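Local coordinates for protein putative arylalkylamine N-Acetyltransferase 7 (Aedes aegypti, PDB 4FD7) that probably transfers an acetyl group from acetyl-coenzyme A to the amine nitrogen of its substrates, as a member of the GNAT family of N-acetyltransferases, at residues Phe18-Leu23 / Val29-Gln34; Glu97-Asn102 / Pro157-Arg162; Asp113-Asn118 / Ala124-Ile129; Tyr131-Ala136 / Asp145-Ala150. All coordinates share one frame; numbering follows the deposited sequence.

Contact 1: residues Phe18-Leu23 / Val29-Gln34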
loop_
_atom_site.group_PDB
_atom_site.type_symbol
_atom_site.label_atom_id
_atom_site.label_comp_id
_atom_site.label_asym_id
_atom_site.label_seq_id
_atom_site.Cartn_x
_atom_site.Cartn_y
_atom_site.Cartn_z
ATOM N N PHE A 18 0.833 -4.808 18.722
ATOM C CA PHE A 18 2.081 -5.541 18.741
ATOM C C PHE A 18 3.135 -4.761 19.509
ATOM O O PHE A 18 3.012 -3.542 19.691
ATOM C CB PHE A 18 2.560 -5.800 17.305
ATOM C CG PHE A 18 2.889 -4.545 16.544
ATOM C CD1 PHE A 18 4.175 -4.030 16.554
ATOM C CD2 PHE A 18 1.911 -3.875 15.831
ATOM C CE1 PHE A 18 4.482 -2.866 15.862
ATOM C CE2 PHE A 18 2.212 -2.705 15.131
ATOM C CZ PHE A 18 3.492 -2.213 15.135
ATOM N N GLN A 19 4.180 -5.458 19.941
ATOM C CA GLN A 19 5.303 -4.809 20.599
ATOM C C GLN A 19 6.519 -4.702 19.679
ATOM O O GLN A 19 6.824 -5.611 18.909
ATOM C CB GLN A 19 5.683 -5.560 21.869
ATOM C CG GLN A 19 4.558 -5.638 22.900
ATOM C CD GLN A 19 4.907 -6.547 24.061
ATOM O OE1 GLN A 19 5.263 -6.081 25.151
ATOM N NE2 GLN A 19 4.826 -7.848 23.832
ATOM N N ALA A 20 7.218 -3.580 19.787
ATOM C CA ALA A 20 8.428 -3.349 19.015
ATOM C C ALA A 20 9.284 -2.333 19.747
ATOM O O ALA A 20 8.854 -1.741 20.740
ATOM C CB ALA A 20 8.082 -2.858 17.627
ATOM N N LYS A 21 10.509 -2.154 19.270
ATOM C CA LYS A 21 11.451 -1.254 19.916
ATOM C C LYS A 21 10.902 0.163 19.920
ATOM O O LYS A 21 10.307 0.623 18.935
ATOM C CB LYS A 21 12.805 -1.308 19.202
ATOM C CG LYS A 21 14.001 -1.104 20.116
ATOM C CD LYS A 21 13.962 -2.081 21.275
ATOM C CE LYS A 21 14.155 -3.522 20.818
ATOM N NZ LYS A 21 13.597 -4.509 21.790
ATOM N N ASP A 22 11.083 0.851 21.039
ATOM C CA ASP A 22 10.637 2.227 21.156
ATOM C C ASP A 22 11.571 3.127 20.341
ATOM O O ASP A 22 12.550 2.647 19.771
ATOM C CB ASP A 22 10.621 2.646 22.627
ATOM C CG ASP A 22 9.621 3.748 22.908
ATOM O OD1 ASP A 22 9.167 3.883 24.070
ATOM O OD2 ASP A 22 9.277 4.480 21.963
ATOM N N LEU A 23 11.272 4.421 20.288
ATOM C CA LEU A 23 12.087 5.372 19.523
ATOM C C LEU A 23 13.578 5.345 19.852
ATOM O O LEU A 23 14.411 5.376 18.953
ATOM C CB LEU A 23 11.573 6.796 19.706
ATOM C CG LEU A 23 10.505 7.290 18.731
ATOM C CD1 LEU A 23 9.917 8.598 19.221
ATOM C CD2 LEU A 23 11.076 7.447 17.324
ATOM N N VAL A 29 7.823 -1.194 23.354
ATOM C CA VAL A 29 6.673 -0.381 23.652
ATOM C C VAL A 29 5.562 -0.979 22.808
ATOM O O VAL A 29 5.830 -1.835 21.960
ATOM C CB VAL A 29 6.954 1.090 23.310
ATOM C CG1 VAL A 29 7.185 1.259 21.812
ATOM C CG2 VAL A 29 5.838 2.004 23.826
ATOM N N TRP A 30 4.325 -0.563 23.044
ATOM C CA TRP A 30 3.205 -1.102 22.290
ATOM C C TRP A 30 2.836 -0.162 21.166
ATOM O O TRP A 30 2.924 1.055 21.312
ATOM C CB TRP A 30 1.993 -1.297 23.199
ATOM C CG TRP A 30 2.043 -2.519 24.015
ATOM C CD1 TRP A 30 2.485 -2.629 25.301
ATOM C CD2 TRP A 30 1.607 -3.821 23.624
ATOM N NE1 TRP A 30 2.364 -3.927 25.732
ATOM C CE2 TRP A 30 1.828 -4.685 24.715
ATOM C CE3 TRP A 30 1.057 -4.350 22.450
ATOM C CZ2 TRP A 30 1.526 -6.045 24.673
ATOM C CZ3 TRP A 30 0.761 -5.704 22.405
ATOM C CH2 TRP A 30 0.992 -6.535 23.507
ATOM N N TYR A 31 2.423 -0.743 20.040
ATOM C CA TYR A 31 1.902 0.012 18.923
ATOM C C TYR A 31 0.546 -0.580 18.559
ATOM O O TYR A 31 0.231 -1.702 18.949
ATOM C CB TYR A 31 2.810 -0.138 17.697
ATOM C CG TYR A 31 4.209 0.430 17.838
ATOM C CD1 TYR A 31 4.521 1.690 17.335
ATOM C CD2 TYR A 31 5.218 -0.304 18.444
ATOM C CE1 TYR A 31 5.810 2.212 17.450
ATOM C CE2 TYR A 31 6.496 0.202 18.563
ATOM C CZ TYR A 31 6.789 1.459 18.064
ATOM O OH TYR A 31 8.073 1.967 18.181
ATOM N N ARG A 32 -0.241 0.157 17.788
ATOM C CA ARG A 32 -1.478 -0.393 17.257
ATOM C C ARG A 32 -1.618 -0.025 15.783
ATOM O O ARG A 32 -1.042 0.973 15.325
ATOM C CB ARG A 32 -2.687 0.124 18.034
ATOM C CG ARG A 32 -2.869 1.638 17.956
ATOM C CD ARG A 32 -4.029 2.094 18.814
ATOM N NE ARG A 32 -4.285 3.525 18.670
ATOM C CZ ARG A 32 -3.641 4.470 19.345
ATOM N NH1 ARG A 32 -2.697 4.143 20.219
ATOM N NH2 ARG A 32 -3.939 5.744 19.142
ATOM N N VAL A 33 -2.382 -0.844 15.065
ATOM C CA VAL A 33 -2.800 -0.544 13.702
ATOM C C VAL A 33 -4.330 -0.459 13.711
ATOM O O VAL A 33 -5.008 -1.365 14.215
ATOM C CB VAL A 33 -2.376 -1.633 12.706
ATOM C CG1 VAL A 33 -2.631 -1.147 11.261
ATOM C CG2 VAL A 33 -0.908 -2.019 12.906
ATOM N N GLN A 34 -4.869 0.634 13.181
ATOM C CA GLN A 34 -6.306 0.880 13.265
ATOM C C GLN A 34 -6.831 1.614 12.046
ATOM O O GLN A 34 -6.050 2.108 11.230
ATOM C CB GLN A 34 -6.629 1.719 14.506
ATOM C CG GLN A 34 -5.973 3.109 14.501
ATOM C CD GLN A 34 -6.617 4.064 15.495
ATOM O OE1 GLN A 34 -6.233 4.123 16.662
ATOM N NE2 GLN A 34 -7.587 4.826 15.029
#
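Phe18 and Tyr31 pair across a beta hairpin, strands 14-21 and 28-35, at the outer edge of the antiparallel sheet in this GNAT-type fold. The methylene of Tyr31 does the touching: its CB lies 3.8 Å from the centroid of the Phe18 ring, a CH-pi contact over the face but toward the rim. The two rings are nearly parallel, with planes 9° apart, but displaced along their planes, with centroids 5.3 Å apart, so that little of one ring lies over the other; Val33 CG2 closes on the Phe18 edge. Ala20 CB reaches the Tyr31 ring at CE2, 3.6 Å away. On the other face of the sheet, Gln19 lays its extended chain across the indole. Its CG sits 3.4 Å from the centroid of the six-membered ring of Trp30, and its amide stacks at only 11° to the ring plane. The backbone fixes this register by two reciprocal pairs of hydrogen bonds, Phe18 with Tyr31 and Ala20 with Val29, the latter including Val29 N to Ala20 O at 2.9 Å. Farther out, helix 164-170 meets Phe18 through Ile164 and Glu167, and Asp22 forms a salt bridge with Arg92. Where the first strand runs out, the phenol of Tyr31 takes over from the backbone pairing: OH donates to Lys21 O at 2.7 Å, with the donor tilted 26° from the carbonyl plane.

Contact 2: residues Glu97-Asn102 / Pro157-Arg162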
loop_
_atom_site.group_PDB
_atom_site.type_symbol
_atom_site.label_atom_id
_atom_site.label_comp_id
_atom_site.label_asym_id
_atom_site.label_seq_id
_atom_site.Cartn_x
_atom_site.Cartn_y
_atom_site.Cartn_z
ATOM N N GLU A 97 1.168 10.796 16.978
ATOM C CA GLU A 97 1.949 10.977 15.763
ATOM C C GLU A 97 1.869 9.749 14.861
ATOM O O GLU A 97 1.977 8.613 15.333
ATOM C CB GLU A 97 3.401 11.256 16.138
ATOM C CG GLU A 97 4.214 11.909 15.059
ATOM C CD GLU A 97 5.578 12.300 15.571
ATOM O OE1 GLU A 97 5.665 13.286 16.331
ATOM O OE2 GLU A 97 6.557 11.602 15.232
ATOM N N ILE A 98 1.685 9.974 13.564
ATOM C CA ILE A 98 1.592 8.855 12.623
ATOM C C ILE A 98 2.923 8.114 12.488
ATOM O O ILE A 98 3.947 8.711 12.135
ATOM C CB ILE A 98 1.107 9.303 11.231
ATOM C CG1 ILE A 98 -0.344 9.773 11.307
ATOM C CG2 ILE A 98 1.269 8.157 10.212
ATOM C CD1 ILE A 98 -0.851 10.399 10.028
ATOM N N VAL A 99 2.915 6.813 12.766
ATOM C CA VAL A 99 4.127 6.010 12.603
ATOM C C VAL A 99 4.221 5.495 11.170
ATOM O O VAL A 99 5.256 5.629 10.511
ATOM C CB VAL A 99 4.187 4.826 13.582
ATOM C CG1 VAL A 99 5.409 3.976 13.308
ATOM C CG2 VAL A 99 4.212 5.326 15.033
ATOM N N GLY A 100 3.132 4.898 10.703
ATOM C CA GLY A 100 3.035 4.450 9.330
ATOM C C GLY A 100 1.606 4.546 8.836
ATOM O O GLY A 100 0.677 4.683 9.626
ATOM N N VAL A 101 1.425 4.492 7.521
ATOM C CA VAL A 101 0.089 4.512 6.942
ATOM C C VAL A 101 0.065 3.663 5.667
ATOM O O VAL A 101 1.082 3.498 5.005
ATOM C CB VAL A 101 -0.458 5.975 6.759
ATOM C CG1 VAL A 101 0.562 6.875 6.126
ATOM C CG2 VAL A 101 -1.757 6.015 5.969
ATOM N N ASN A 102 -1.085 3.056 5.374
ATOM C CA ASN A 102 -1.258 2.226 4.185
ATOM C C ASN A 102 -2.581 2.686 3.606
ATOM O O ASN A 102 -3.627 2.510 4.230
ATOM C CB ASN A 102 -1.357 0.746 4.580
ATOM C CG ASN A 102 -0.878 -0.221 3.482
ATOM O OD1 ASN A 102 -0.765 -1.423 3.727
ATOM N ND2 ASN A 102 -0.618 0.287 2.282
ATOM N N PRO A 157 10.874 7.002 8.732
ATOM C CA PRO A 157 12.250 6.527 8.839
ATOM C C PRO A 157 12.752 6.377 10.273
ATOM O O PRO A 157 13.529 5.460 10.527
ATOM C CB PRO A 157 13.031 7.622 8.114
ATOM C CG PRO A 157 12.107 8.064 7.061
ATOM C CD PRO A 157 10.747 8.049 7.703
ATOM N N LYS A 158 12.310 7.219 11.203
ATOM C CA LYS A 158 12.825 7.088 12.564
ATOM C C LYS A 158 12.188 5.926 13.323
ATOM O O LYS A 158 12.507 5.689 14.495
ATOM C CB LYS A 158 12.735 8.402 13.344
ATOM C CG LYS A 158 11.352 8.767 13.835
ATOM C CD LYS A 158 11.254 10.282 14.062
ATOM C CE LYS A 158 10.022 10.617 14.880
ATOM N NZ LYS A 158 8.938 9.652 14.572
ATOM N N TYR A 159 11.304 5.195 12.642
ATOM C CA TYR A 159 10.718 3.976 13.180
ATOM C C TYR A 159 11.039 2.744 12.350
ATOM O O TYR A 159 10.488 1.664 12.605
ATOM C CB TYR A 159 9.195 4.103 13.264
ATOM C CG TYR A 159 8.719 4.891 14.444
ATOM C CD1 TYR A 159 8.259 6.186 14.288
ATOM C CD2 TYR A 159 8.736 4.346 15.721
ATOM C CE1 TYR A 159 7.813 6.916 15.367
ATOM C CE2 TYR A 159 8.303 5.077 16.813
ATOM C CZ TYR A 159 7.840 6.362 16.626
ATOM O OH TYR A 159 7.408 7.096 17.710
ATOM N N ARG A 160 11.904 2.872 11.350
ATOM C CA ARG A 160 12.174 1.699 10.528
ATOM C C ARG A 160 13.042 0.669 11.259
ATOM O O ARG A 160 13.624 0.951 12.318
ATOM C CB ARG A 160 12.707 2.072 9.128
ATOM C CG ARG A 160 11.584 2.319 8.084
ATOM C CD ARG A 160 12.108 2.942 6.802
ATOM N NE ARG A 160 11.257 4.022 6.299
ATOM C CZ ARG A 160 11.645 4.904 5.380
ATOM N NH1 ARG A 160 12.871 4.829 4.873
ATOM N NH2 ARG A 160 10.820 5.864 4.965
ATOM N N GLY A 161 13.065 -0.548 10.726
ATOM C CA GLY A 161 13.831 -1.630 11.313
ATOM C C GLY A 161 13.127 -2.286 12.488
ATOM O O GLY A 161 13.728 -3.073 13.217
ATOM N N ARG A 162 11.852 -1.959 12.668
ATOM C CA ARG A 162 11.098 -2.407 13.832
ATOM C C ARG A 162 9.984 -3.380 13.464
ATOM O O ARG A 162 9.237 -3.843 14.332
ATOM C CB ARG A 162 10.533 -1.193 14.578
ATOM C CG ARG A 162 11.592 -0.478 15.413
ATOM C CD ARG A 162 11.164 0.908 15.817
ATOM N NE ARG A 162 12.146 1.587 16.665
ATOM C CZ ARG A 162 13.155 2.329 16.210
ATOM N NH1 ARG A 162 13.993 2.909 17.055
ATOM N NH2 ARG A 162 13.340 2.486 14.908
#
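Lys158 NZ donates to Glu97 OE2 at 3.1 Å, a salt bridge that ties the Glu97 end of segment 97-102 to the turn beyond strand 146-155. The ammonium meets the oxygen nearly along its C-O bond. Two torsions explain the approach: Glu97 CG stands opposite the backbone nitrogen (chi1 -160°) with the chain extended beyond it, whereas the Lys158 chain bends at its last torsion (chi4 -32°). NZ also pairs with Asp156 OD2, so one ammonium is shared by two carboxylates, which would favour its charged form.

Inward from this exposed bridge, Pro157, Lys158 and Tyr159 make a 3-10 turn, with Arg160 N bonded to Pro157 O at 3.2 Å. The following Arg160-Gly161-Arg162, leading toward helix 164-170, open what is consistent with the Arg/Gln-x-x-Gly-x-Gly/Ala signature of GNAT enzymes, whose loop grips the pyrophosphate of acetyl-coenzyme A in relatives.

Beneath lies the packing. Val99 and Tyr159 side chains meet at about a right angle, with both valine methyls over one ring face. CG1 sits toward the ring's root, 3.6 Å from Tyr159 CG, while CG2 lies farther along, 4.0 Å from Tyr159 CE1. Ile164 of helix 164-170 touches both residues, and Leu23 packs against Tyr159.

Contact 3: residues Asp113-Asn118 / Ala124-Ile129; sequences DNAQFN and AIYDTI
Tyr126 carries almost the whole contact, and its ring meets Phe117 edge to face. CE2 of Phe117 points onto the tyrosine face, 3.4 Å from Tyr126 CG and so toward the rim at the ring's root; the planes stand 60° apart and the centroids 5.0 Å. The apolar packing continues at the far end of the same ring, where Ala115 CB approaches Tyr126 CZ to 3.3 Å. With CG opposite the backbone nitrogen (chi1 -177°), the tyrosine extends from helix 120-136 to the loop that leads from strand 98-108 into it, so the chain folds back along its own helix at the protein surface.

The polar links are slighter. Ala115 N makes a weak hydrogen bond to Tyr126 OH, 3.4 Å long. A water donates both to Ala115 O (3.0 Å) and to Asp127 OD1 (2.9 Å), bridging loop and helix. Gln123 supports the same loop, its amide bonding to Phe117 N and Ala115 O, while Asp127 OD2 forms a salt bridge with Arg219.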
loop_
_atom_site.group_PDB
_atom_site.type_symbol
_atom_site.label_atom_id
_atom_site.label_comp_id
_atom_site.label_asym_id
_atom_site.label_seq_id
_atom_site.Cartn_x
_atom_site.Cartn_y
_atom_site.Cartn_z
ATOM N N ASP A 113 -10.054 0.326 -14.404
ATOM C CA ASP A 113 -8.718 0.850 -14.101
ATOM C C ASP A 113 -8.076 1.488 -15.318
ATOM O O ASP A 113 -7.025 1.046 -15.787
ATOM C CB ASP A 113 -7.806 -0.237 -13.557
ATOM C CG ASP A 113 -8.375 -0.904 -12.335
ATOM O OD1 ASP A 113 -8.486 -0.236 -11.276
ATOM O OD2 ASP A 113 -8.686 -2.109 -12.431
ATOM N N ASN A 114 -8.734 2.512 -15.840
ATOM C CA ASN A 114 -8.224 3.240 -16.989
ATOM C C ASN A 114 -7.943 4.677 -16.582
ATOM O O ASN A 114 -8.079 5.608 -17.384
ATOM C CB ASN A 114 -9.230 3.190 -18.137
ATOM C CG ASN A 114 -10.617 3.655 -17.725
ATOM O OD1 ASN A 114 -10.899 3.864 -16.543
ATOM N ND2 ASN A 114 -11.493 3.812 -18.708
ATOM N N ALA A 115 -7.554 4.851 -15.321
ATOM C CA ALA A 115 -7.354 6.185 -14.780
ATOM C C ALA A 115 -6.346 6.981 -15.592
ATOM O O ALA A 115 -5.357 6.436 -16.085
ATOM C CB ALA A 115 -6.929 6.120 -13.328
ATOM N N GLN A 116 -6.614 8.275 -15.709
ATOM C CA GLN A 116 -5.781 9.186 -16.476
ATOM C C GLN A 116 -5.231 10.293 -15.601
ATOM O O GLN A 116 -5.952 10.887 -14.792
ATOM C CB GLN A 116 -6.594 9.773 -17.613
ATOM C CG GLN A 116 -6.984 8.705 -18.592
ATOM C CD GLN A 116 -5.814 8.255 -19.431
ATOM O OE1 GLN A 116 -4.774 8.926 -19.490
ATOM N NE2 GLN A 116 -5.970 7.110 -20.086
ATOM N N PHE A 117 -3.942 10.558 -15.763
ATOM C CA PHE A 117 -3.235 11.471 -14.884
ATOM C C PHE A 117 -2.555 12.546 -15.718
ATOM O O PHE A 117 -2.423 12.412 -16.933
ATOM C CB PHE A 117 -2.216 10.686 -14.056
ATOM C CG PHE A 117 -2.856 9.713 -13.096
ATOM C CD1 PHE A 117 -3.302 10.139 -11.857
ATOM C CD2 PHE A 117 -3.025 8.384 -13.448
ATOM C CE1 PHE A 117 -3.907 9.247 -10.966
ATOM C CE2 PHE A 117 -3.623 7.475 -12.568
ATOM C CZ PHE A 117 -4.059 7.909 -11.327
ATOM N N ASN A 118 -2.127 13.612 -15.056
ATOM C CA ASN A 118 -1.527 14.751 -15.734
ATOM C C ASN A 118 -0.076 14.506 -16.096
ATOM O O ASN A 118 0.398 14.945 -17.154
ATOM C CB ASN A 118 -1.672 15.992 -14.861
ATOM C CG ASN A 118 -3.124 16.274 -14.520
ATOM O OD1 ASN A 118 -3.967 16.398 -15.411
ATOM N ND2 ASN A 118 -3.434 16.320 -13.229
ATOM N N ALA A 124 2.863 6.533 -15.972
ATOM C CA ALA A 124 3.720 5.368 -16.140
ATOM C C ALA A 124 3.709 4.483 -14.904
ATOM O O ALA A 124 3.639 3.256 -15.013
ATOM C CB ALA A 124 5.143 5.791 -16.476
ATOM N N ILE A 125 3.785 5.078 -13.721
ATOM C CA ILE A 125 3.772 4.235 -12.519
ATOM C C ILE A 125 2.454 3.458 -12.396
ATOM O O ILE A 125 2.426 2.223 -12.236
ATOM C CB ILE A 125 4.029 5.061 -11.263
ATOM C CG1 ILE A 125 5.459 5.602 -11.298
ATOM C CG2 ILE A 125 3.764 4.222 -9.991
ATOM C CD1 ILE A 125 5.737 6.689 -10.281
ATOM N N TYR A 126 1.362 4.199 -12.485
ATOM C CA TYR A 126 0.023 3.634 -12.482
ATOM C C TYR A 126 -0.157 2.501 -13.501
ATOM O O TYR A 126 -0.627 1.413 -13.160
ATOM C CB TYR A 126 -0.980 4.750 -12.768
ATOM C CG TYR A 126 -2.410 4.300 -12.726
ATOM C CD1 TYR A 126 -3.095 4.000 -13.896
ATOM C CD2 TYR A 126 -3.084 4.182 -11.522
ATOM C CE1 TYR A 126 -4.409 3.583 -13.872
ATOM C CE2 TYR A 126 -4.413 3.752 -11.485
ATOM C CZ TYR A 126 -5.065 3.458 -12.669
ATOM O OH TYR A 126 -6.386 3.042 -12.664
ATOM N N ASP A 127 0.185 2.773 -14.756
ATOM C CA ASP A 127 0.053 1.781 -15.817
ATOM C C ASP A 127 0.988 0.587 -15.605
ATOM O O ASP A 127 0.678 -0.525 -16.013
ATOM C CB ASP A 127 0.343 2.411 -17.180
ATOM C CG ASP A 127 -0.688 3.437 -17.575
ATOM O OD1 ASP A 127 -1.747 3.493 -16.910
ATOM O OD2 ASP A 127 -0.440 4.177 -18.563
ATOM N N THR A 128 2.136 0.811 -14.977
ATOM C CA THR A 128 3.038 -0.308 -14.675
ATOM C C THR A 128 2.404 -1.262 -13.666
ATOM O O THR A 128 2.344 -2.486 -13.879
ATOM C CB THR A 128 4.361 0.187 -14.082
ATOM O OG1 THR A 128 5.024 1.002 -15.050
ATOM C CG2 THR A 128 5.256 -0.993 -13.719
ATOM N N ILE A 129 1.942 -0.695 -12.554
ATOM C CA ILE A 129 1.262 -1.501 -11.547
ATOM C C ILE A 129 0.061 -2.187 -12.182
ATOM O O ILE A 129 -0.195 -3.359 -11.940
ATOM C CB ILE A 129 0.790 -0.642 -10.357
ATOM C CG1 ILE A 129 1.991 -0.099 -9.585
ATOM C CG2 ILE A 129 -0.106 -1.455 -9.434
ATOM C CD1 ILE A 129 1.720 1.250 -8.936
HETATM O O HOH W 1 -4.560 3.856 -17.447
#

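Contact 4: residues Tyr131-Ala136 / Asp145-Ala150; sequences YVSHQA and DHYLNA
Tyr147 and Ser133 are the one pair that meets here, hydroxyl to hydroxyl, with Tyr147 OH 3.3 Å from Ser133 OG. The backbones stay well apart: the nearest CA atoms, those of Ser133 and Asn149, are 10.2 Å from each other. Asp145, just ahead of the strand, is anchored by a salt bridge to Arg109. His146 follows, with ND1 hydrogen-bonded to Ser108 OG. Tyr147 then projects toward the helix, its CG lying between the backbone nitrogen and the carbonyl carbon (chi1 67°), which carries the phenol across the gap. The phenol is hydrogen-bonded to Tyr232 OH, which also makes a weak hydrogen bond with Ser133 OG, so three hydroxyls gather between helix and sheet. Leu148 turns to helix 172-179, packing on Leu175 and Cys176. In Asn149, OD1 accepts from Ala150 N at 2.7 Å, the donor standing above the amide carbonyl plane.

The strand is held by backbone bonds to strand 98-108 on one side and, through Leu148 with Leu183 and Ala185, to strand 183-188, the parallel pairing expected at the centre of a GNAT fold. Helix 120-136 lies against this junction, with Val132 and Ala136 touching Tyr232 of strand 229-236.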
loop_
_atom_site.group_PDB
_atom_site.type_symbol
_atom_site.label_atom_id
_atom_site.label_comp_id
_atom_site.label_asym_id
_atom_site.label_seq_id
_atom_site.Cartn_x
_atom_site.Cartn_y
_atom_site.Cartn_z
ATOM N N TYR A 131 -0.478 -3.105 -15.287
ATOM C CA TYR A 131 -0.010 -4.212 -16.113
ATOM C C TYR A 131 0.310 -5.430 -15.222
ATOM O O TYR A 131 -0.112 -6.576 -15.492
ATOM C CB TYR A 131 1.227 -3.810 -16.935
ATOM C CG TYR A 131 1.845 -4.987 -17.656
ATOM C CD1 TYR A 131 1.333 -5.421 -18.871
ATOM C CD2 TYR A 131 2.918 -5.686 -17.103
ATOM C CE1 TYR A 131 1.887 -6.521 -19.529
ATOM C CE2 TYR A 131 3.469 -6.775 -17.740
ATOM C CZ TYR A 131 2.950 -7.192 -18.953
ATOM O OH TYR A 131 3.513 -8.278 -19.590
ATOM N N VAL A 132 1.048 -5.176 -14.151
ATOM C CA VAL A 132 1.442 -6.269 -13.263
ATOM C C VAL A 132 0.215 -6.939 -12.619
ATOM O O VAL A 132 0.145 -8.178 -12.476
ATOM C CB VAL A 132 2.406 -5.751 -12.208
ATOM C CG1 VAL A 132 2.707 -6.814 -11.166
ATOM C CG2 VAL A 132 3.702 -5.287 -12.894
ATOM N N SER A 133 -0.757 -6.108 -12.256
ATOM C CA SER A 133 -2.010 -6.574 -11.658
ATOM C C SER A 133 -2.778 -7.431 -12.646
ATOM O O SER A 133 -3.395 -8.435 -12.272
ATOM C CB SER A 133 -2.880 -5.379 -11.270
ATOM O OG SER A 133 -4.105 -5.808 -10.690
ATOM N N HIS A 134 -2.771 -7.014 -13.906
ATOM C CA HIS A 134 -3.538 -7.737 -14.914
ATOM C C HIS A 134 -2.901 -9.105 -15.174
ATOM O O HIS A 134 -3.615 -10.113 -15.271
ATOM C CB HIS A 134 -3.699 -6.908 -16.186
ATOM C CG HIS A 134 -4.701 -7.466 -17.147
ATOM N ND1 HIS A 134 -4.340 -8.226 -18.241
ATOM C CD2 HIS A 134 -6.053 -7.395 -17.170
ATOM C CE1 HIS A 134 -5.426 -8.595 -18.896
ATOM N NE2 HIS A 134 -6.478 -8.105 -18.268
ATOM N N GLN A 135 -1.571 -9.141 -15.251
ATOM C CA GLN A 135 -0.856 -10.416 -15.337
ATOM C C GLN A 135 -1.125 -11.309 -14.125
ATOM O O GLN A 135 -1.175 -12.536 -14.267
ATOM C CB GLN A 135 0.650 -10.199 -15.510
ATOM C CG GLN A 135 1.003 -9.513 -16.808
ATOM C CD GLN A 135 0.614 -10.340 -18.019
ATOM O OE1 GLN A 135 -0.247 -9.945 -18.796
ATOM N NE2 GLN A 135 1.260 -11.496 -18.185
ATOM N N ALA A 136 -1.312 -10.701 -12.951
ATOM C CA ALA A 136 -1.622 -11.458 -11.736
ATOM C C ALA A 136 -2.974 -12.190 -11.805
ATOM O O ALA A 136 -3.145 -13.255 -11.191
ATOM C CB ALA A 136 -1.563 -10.557 -10.504
ATOM N N ASP A 145 -14.821 -11.667 -6.806
ATOM C CA ASP A 145 -15.179 -10.424 -7.465
ATOM C C ASP A 145 -14.510 -9.214 -6.818
ATOM O O ASP A 145 -14.489 -8.134 -7.401
ATOM C CB ASP A 145 -16.700 -10.251 -7.457
ATOM C CG ASP A 145 -17.401 -11.253 -8.348
ATOM O OD1 ASP A 145 -16.792 -11.694 -9.353
ATOM O OD2 ASP A 145 -18.568 -11.603 -8.047
ATOM N N HIS A 146 -13.964 -9.391 -5.619
ATOM C CA HIS A 146 -13.338 -8.275 -4.918
ATOM C C HIS A 146 -12.065 -8.691 -4.195
ATOM O O HIS A 146 -11.921 -9.848 -3.793
ATOM C CB HIS A 146 -14.299 -7.667 -3.894
ATOM C CG HIS A 146 -15.680 -7.430 -4.417
ATOM N ND1 HIS A 146 -15.982 -6.389 -5.265
ATOM C CD2 HIS A 146 -16.841 -8.095 -4.201
ATOM C CE1 HIS A 146 -17.273 -6.426 -5.559
ATOM N NE2 HIS A 146 -17.815 -7.447 -4.925
ATOM N N TYR A 147 -11.150 -7.736 -4.019
ATOM C CA TYR A 147 -10.022 -7.921 -3.098
ATOM C C TYR A 147 -9.476 -6.607 -2.543
ATOM O O TYR A 147 -9.552 -5.574 -3.180
ATOM C CB TYR A 147 -8.893 -8.740 -3.722
ATOM C CG TYR A 147 -8.140 -8.096 -4.877
ATOM C CD1 TYR A 147 -7.084 -7.209 -4.654
ATOM C CD2 TYR A 147 -8.453 -8.414 -6.188
ATOM C CE1 TYR A 147 -6.377 -6.652 -5.719
ATOM C CE2 TYR A 147 -7.758 -7.873 -7.244
ATOM C CZ TYR A 147 -6.723 -6.996 -7.011
ATOM O OH TYR A 147 -6.037 -6.455 -8.078
ATOM N N LEU A 148 -8.903 -6.662 -1.349
ATOM C CA LEU A 148 -8.334 -5.478 -0.720
ATOM C C LEU A 148 -6.993 -5.138 -1.369
ATOM O O LEU A 148 -6.064 -5.929 -1.313
ATOM C CB LEU A 148 -8.117 -5.717 0.775
ATOM C CG LEU A 148 -7.621 -4.495 1.547
ATOM C CD1 LEU A 148 -8.627 -3.359 1.457
ATOM C CD2 LEU A 148 -7.351 -4.872 3.003
ATOM N N ASN A 149 -6.916 -3.960 -1.977
ATOM C CA ASN A 149 -5.728 -3.489 -2.675
ATOM C C ASN A 149 -5.178 -2.267 -1.964
ATOM O O ASN A 149 -5.801 -1.740 -1.022
ATOM C CB ASN A 149 -6.101 -3.129 -4.108
ATOM C CG ASN A 149 -4.894 -3.012 -5.036
ATOM O OD1 ASN A 149 -3.745 -3.254 -4.655
ATOM N ND2 ASN A 149 -5.165 -2.641 -6.275
ATOM N N ALA A 150 -4.033 -1.787 -2.441
ATOM C CA ALA A 150 -3.332 -0.686 -1.793
ATOM C C ALA A 150 -2.639 0.210 -2.803
ATOM O O ALA A 150 -2.280 -0.228 -3.895
ATOM C CB ALA A 150 -2.313 -1.225 -0.832
#

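Contact 1 is true sheet pairing, with reciprocal backbone bonds and partly buried aromatic packing between the edge strand 14-21 and its neighbour 28-35. Contacts 2 and 4 also reach this sheet but rely on side chains: contact 2 pairs an exposed salt bridge with buried Val99 and Tyr159, contact 4 a small hydroxyl cluster. Contact 3 is a surface contact, using one aromatic pair, a weak bond and a water. Contacts 1 and 2 touch, probably through hydrogen bonds from Arg162 to Asp22 O and, more weakly, to Lys21 O. Contacts 3 and 4 share helix 120-136, and their centres lie about 14 Å apart. Contact 1 is the most remote from contact 3, with centres about 35 Å apart.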